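Local atomic coordinates of archaemetzincin (Archaeoglobus fulgidus, PDB entry 3ZVS), a protein that is a probable zinc metalloprotease of the peptidase M54 family with an unknown natural substrate, and binds one catalytic and one apparently structural zinc ion. Residues A[24-29]-A[117-122]. Residues are numbered along the deposited sequence; the frame is centred on the assembly and turned at random.
With ZN (zinc ion), chain D.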
ATOM      1  N   LYS A  24      -4.723 -12.865   7.865  1.00 16.45           N
ATOM      2  CA  LYS A  24      -6.115 -13.295   7.874  1.00 17.44           C
ATOM      3  C   LYS A  24      -6.846 -12.805   6.627  1.00 26.04           C
ATOM      4  O   LYS A  24      -7.648 -13.536   6.057  1.00 25.16           O
ATOM      5  CB  LYS A  24      -6.791 -12.773   9.140  1.00 22.16           C
ATOM      6  CG  LYS A  24      -8.249 -13.135   9.250  1.00 34.91           C
ATOM      7  CD  LYS A  24      -8.887 -12.399  10.403  1.00 42.27           C
ATOM      8  CE  LYS A  24     -10.394 -12.609  10.411  1.00 57.25           C
ATOM      9  NZ  LYS A  24     -11.014 -12.005  11.618  1.00 67.36           N
ATOM     10  N   ILE A  25      -6.571 -11.573   6.196  1.00 17.32           N
ATOM     11  CA  ILE A  25      -7.257 -11.002   5.042  1.00 16.36           C
ATOM     12  C   ILE A  25      -6.962 -11.750   3.749  1.00 17.64           C
ATOM     13  O   ILE A  25      -7.847 -11.943   2.909  1.00 18.18           O
ATOM     14  CB  ILE A  25      -6.884  -9.499   4.901  1.00 14.84           C
ATOM     15  CG1 ILE A  25      -7.433  -8.767   6.116  1.00 15.61           C
ATOM     16  CG2 ILE A  25      -7.456  -8.913   3.621  1.00 15.08           C
ATOM     17  CD1 ILE A  25      -7.008  -7.307   6.175  1.00 19.10           C
ATOM     18  N   PHE A  26      -5.720 -12.188   3.579  1.00 15.83           N
ATOM     19  CA  PHE A  26      -5.285 -12.805   2.338  1.00 16.08           C
ATOM     20  C   PHE A  26      -5.042 -14.309   2.443  1.00 19.57           C
ATOM     21  O   PHE A  26      -4.637 -14.933   1.468  1.00 19.38           O
ATOM     22  CB  PHE A  26      -4.044 -12.082   1.804  1.00 17.98           C
ATOM     23  CG  PHE A  26      -4.351 -10.740   1.268  1.00 15.10           C
ATOM     24  CD1 PHE A  26      -5.021 -10.601   0.059  1.00 16.53           C
ATOM     25  CD2 PHE A  26      -4.023  -9.619   1.983  1.00 12.23           C
ATOM     26  CE1 PHE A  26      -5.306  -9.361  -0.443  1.00 14.78           C
ATOM     27  CE2 PHE A  26      -4.320  -8.345   1.482  1.00 12.13           C
ATOM     28  CZ  PHE A  26      -4.978  -8.234   0.248  1.00 13.68           C
ATOM     29  N   ASN A  27      -5.297 -14.862   3.622  1.00 20.97           N
ATOM     30  CA  ASN A  27      -4.934 -16.239   3.947  1.00 19.87           C
ATOM     31  C   ASN A  27      -3.515 -16.482   3.483  1.00 26.78           C
ATOM     32  O   ASN A  27      -3.241 -17.392   2.695  1.00 26.16           O
ATOM     33  CB  ASN A  27      -5.897 -17.228   3.270  1.00 25.00           C
ATOM     34  CG  ASN A  27      -5.739 -18.665   3.785  1.00 37.33           C
ATOM     35  OD1 ASN A  27      -5.529 -18.906   4.986  1.00 40.23           O
ATOM     36  ND2 ASN A  27      -5.862 -19.631   2.865  1.00 42.50           N
ATOM     37  N   ALA A  28      -2.604 -15.617   3.939  1.00 18.31           N
ATOM     38  CA  ALA A  28      -1.245 -15.620   3.421  1.00 18.67           C
ATOM     39  C   ALA A  28      -0.225 -15.752   4.544  1.00 17.09           C
ATOM     40  O   ALA A  28      -0.511 -15.437   5.695  1.00 23.01           O
ATOM     41  CB  ALA A  28      -0.986 -14.336   2.631  1.00 21.79           C
ATOM     42  N   GLU A  29       0.956 -16.230   4.175  1.00 21.95           N
ATOM     43  CA  GLU A  29       2.110 -16.194   5.060  1.00 20.78           C
ATOM     44  C   GLU A  29       2.764 -14.842   4.809  1.00 18.45           C
ATOM     45  O   GLU A  29       3.063 -14.505   3.658  1.00 19.69           O
ATOM     46  CB  GLU A  29       3.072 -17.311   4.712  1.00 25.21           C
ATOM     47  CG  GLU A  29       4.227 -17.430   5.672  1.00 33.05           C
ATOM     48  CD  GLU A  29       5.158 -18.575   5.313  1.00 46.04           C
ATOM     49  OE1 GLU A  29       5.043 -19.119   4.190  1.00 39.92           O
ATOM     50  OE2 GLU A  29       6.014 -18.916   6.157  1.00 47.40           O
ATOM     51  N   HIS A 117      -5.700  -2.570  -0.485  1.00  9.30           N
ATOM     52  CA  HIS A 117      -5.962  -2.030  -1.830  1.00 10.43           C
ATOM     53  C   HIS A 117      -4.781  -2.297  -2.779  1.00 10.07           C
ATOM     54  O   HIS A 117      -4.922  -2.773  -3.891  1.00  9.57           O
ATOM     55  CB  HIS A 117      -6.234  -0.534  -1.700  1.00 10.32           C
ATOM     56  CG  HIS A 117      -6.537   0.138  -2.994  1.00  9.69           C
ATOM     57  ND1 HIS A 117      -7.830   0.334  -3.445  1.00  8.95           N
ATOM     58  CD2 HIS A 117      -5.724   0.643  -3.963  1.00 10.64           C
ATOM     59  CE1 HIS A 117      -7.796   0.959  -4.616  1.00  8.37           C
ATOM     60  NE2 HIS A 117      -6.530   1.162  -4.947  1.00 10.68           N
ATOM     61  N   GLU A 118      -3.579  -1.946  -2.327  1.00  9.48           N
ATOM     62  CA  GLU A 118      -2.403  -2.137  -3.165  1.00  8.67           C
ATOM     63  C   GLU A 118      -2.170  -3.614  -3.482  1.00 10.76           C
ATOM     64  O   GLU A 118      -1.855  -3.987  -4.598  1.00 11.02           O
ATOM     65  CB  GLU A 118      -1.160  -1.537  -2.482  1.00 10.41           C
ATOM     66  CG  GLU A 118      -1.180  -0.021  -2.397  1.00 10.95           C
ATOM     67  CD  GLU A 118      -1.471   0.653  -3.707  1.00 10.89           C
ATOM     68  OE1 GLU A 118      -0.920   0.222  -4.756  1.00 12.00           O
ATOM     69  OE2 GLU A 118      -2.261   1.609  -3.729  1.00 12.43           O
ATOM     70  N   ILE A 119      -2.280  -4.460  -2.488  1.00  9.85           N
ATOM     71  CA  ILE A 119      -2.051  -5.884  -2.695  1.00 10.67           C
ATOM     72  C   ILE A 119      -3.127  -6.438  -3.644  1.00 11.97           C
ATOM     73  O   ILE A 119      -2.834  -7.248  -4.496  1.00 11.44           O
ATOM     74  CB  ILE A 119      -1.994  -6.644  -1.338  1.00  9.90           C
ATOM     75  CG1 ILE A 119      -0.739  -6.265  -0.566  1.00 12.15           C
ATOM     76  CG2 ILE A 119      -2.022  -8.145  -1.535  1.00 12.13           C
ATOM     77  CD1 ILE A 119      -0.863  -6.569   0.910  1.00 14.95           C
ATOM     78  N   GLY A 120      -4.360  -5.962  -3.519  1.00 11.24           N
ATOM     79  CA  GLY A 120      -5.402  -6.374  -4.443  1.00 11.38           C
ATOM     80  C   GLY A 120      -5.008  -6.098  -5.880  1.00 11.29           C
ATOM     81  O   GLY A 120      -5.278  -6.931  -6.748  1.00 12.26           O
ATOM     82  N   HIS A 121      -4.418  -4.939  -6.151  1.00 10.64           N
ATOM     83  CA  HIS A 121      -3.910  -4.682  -7.500  1.00 10.58           C
ATOM     84  C   HIS A 121      -2.845  -5.682  -7.931  1.00 13.18           C
ATOM     85  O   HIS A 121      -2.862  -6.148  -9.067  1.00 12.93           O
ATOM     86  CB  HIS A 121      -3.271  -3.308  -7.613  1.00  9.93           C
ATOM     87  CG  HIS A 121      -4.219  -2.139  -7.660  1.00  8.80           C
ATOM     88  ND1 HIS A 121      -5.310  -2.058  -8.501  1.00 10.28           N
ATOM     89  CD2 HIS A 121      -4.154  -0.947  -7.024  1.00  9.37           C
ATOM     90  CE1 HIS A 121      -5.873  -0.859  -8.369  1.00 10.25           C
ATOM     91  NE2 HIS A 121      -5.198  -0.178  -7.462  1.00 10.16           N
ATOM     92  N   VAL A 122      -1.917  -6.041  -7.032  1.00 11.57           N
ATOM     93  CA  VAL A 122      -0.890  -7.015  -7.406  1.00 12.81           C
ATOM     94  C   VAL A 122      -1.545  -8.354  -7.784  1.00 13.37           C
ATOM     95  O   VAL A 122      -1.065  -9.047  -8.691  1.00 14.96           O
ATOM     96  CB  VAL A 122       0.177  -7.217  -6.297  1.00 13.10           C
ATOM     97  CG1 VAL A 122       1.246  -8.198  -6.777  1.00 15.88           C
ATOM     98  CG2 VAL A 122       0.816  -5.890  -5.933  1.00 14.14           C
TER
HETATM   99 ZN    ZN D1159      -5.762   1.698  -6.799  1.00 10.42          ZN
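Phe26 meets Ile119 through one face of its ring. The methyl CG2 of Ile119 sits over that face in a CH-pi contact, 3.8 Å from the ring centroid and 23° off the ring normal. Ile119 CG2 is displaced toward the rim, and its nearest ring atom is Phe26 CZ, at 3.5 Å. The second branch of Ile119 reaches the ring as well, with CD1 3.9 Å from Phe26 CE2. With CG1 of Ile119 anti to the carbonyl carbon (chi1 -69°), CG2 lies anti to the backbone N and comes over the ring. On the opposite ring face lies CG2 of Ile25, the preceding residue, so the phenyl group is held between two methyls. The contact is looser at Gly120, where the backbone N stays 4.4 Å from Phe26 CZ. No hydrogen bond joins the two segments.

Helix 104-122 carries the HExxH part of the extended metzincin zinc motif, HExxHxxGxxH. His117 and His121 each bind the catalytic zinc through NE2, at 2.1 Å. His127, the third histidine of the motif, follows the helix and also binds this zinc. Glu118 is the probable proton acceptor. CB of His117 points away from Phe26, so the aromatic contact lies behind the metal site. The Phe26 side chain also touches Val116, Leu123 and Met1. An alanine in place of Phe26 would probably leave the Ile119 methyl without its aromatic partner and open a gap behind the zinc-binding turn.

Away from the buried ring, Lys24, Asn27 and Glu29 are exposed and make no contact with 117-122. Asn27 has positive phi (46°) and takes the chain out of helix 12-26 toward strand 29-32.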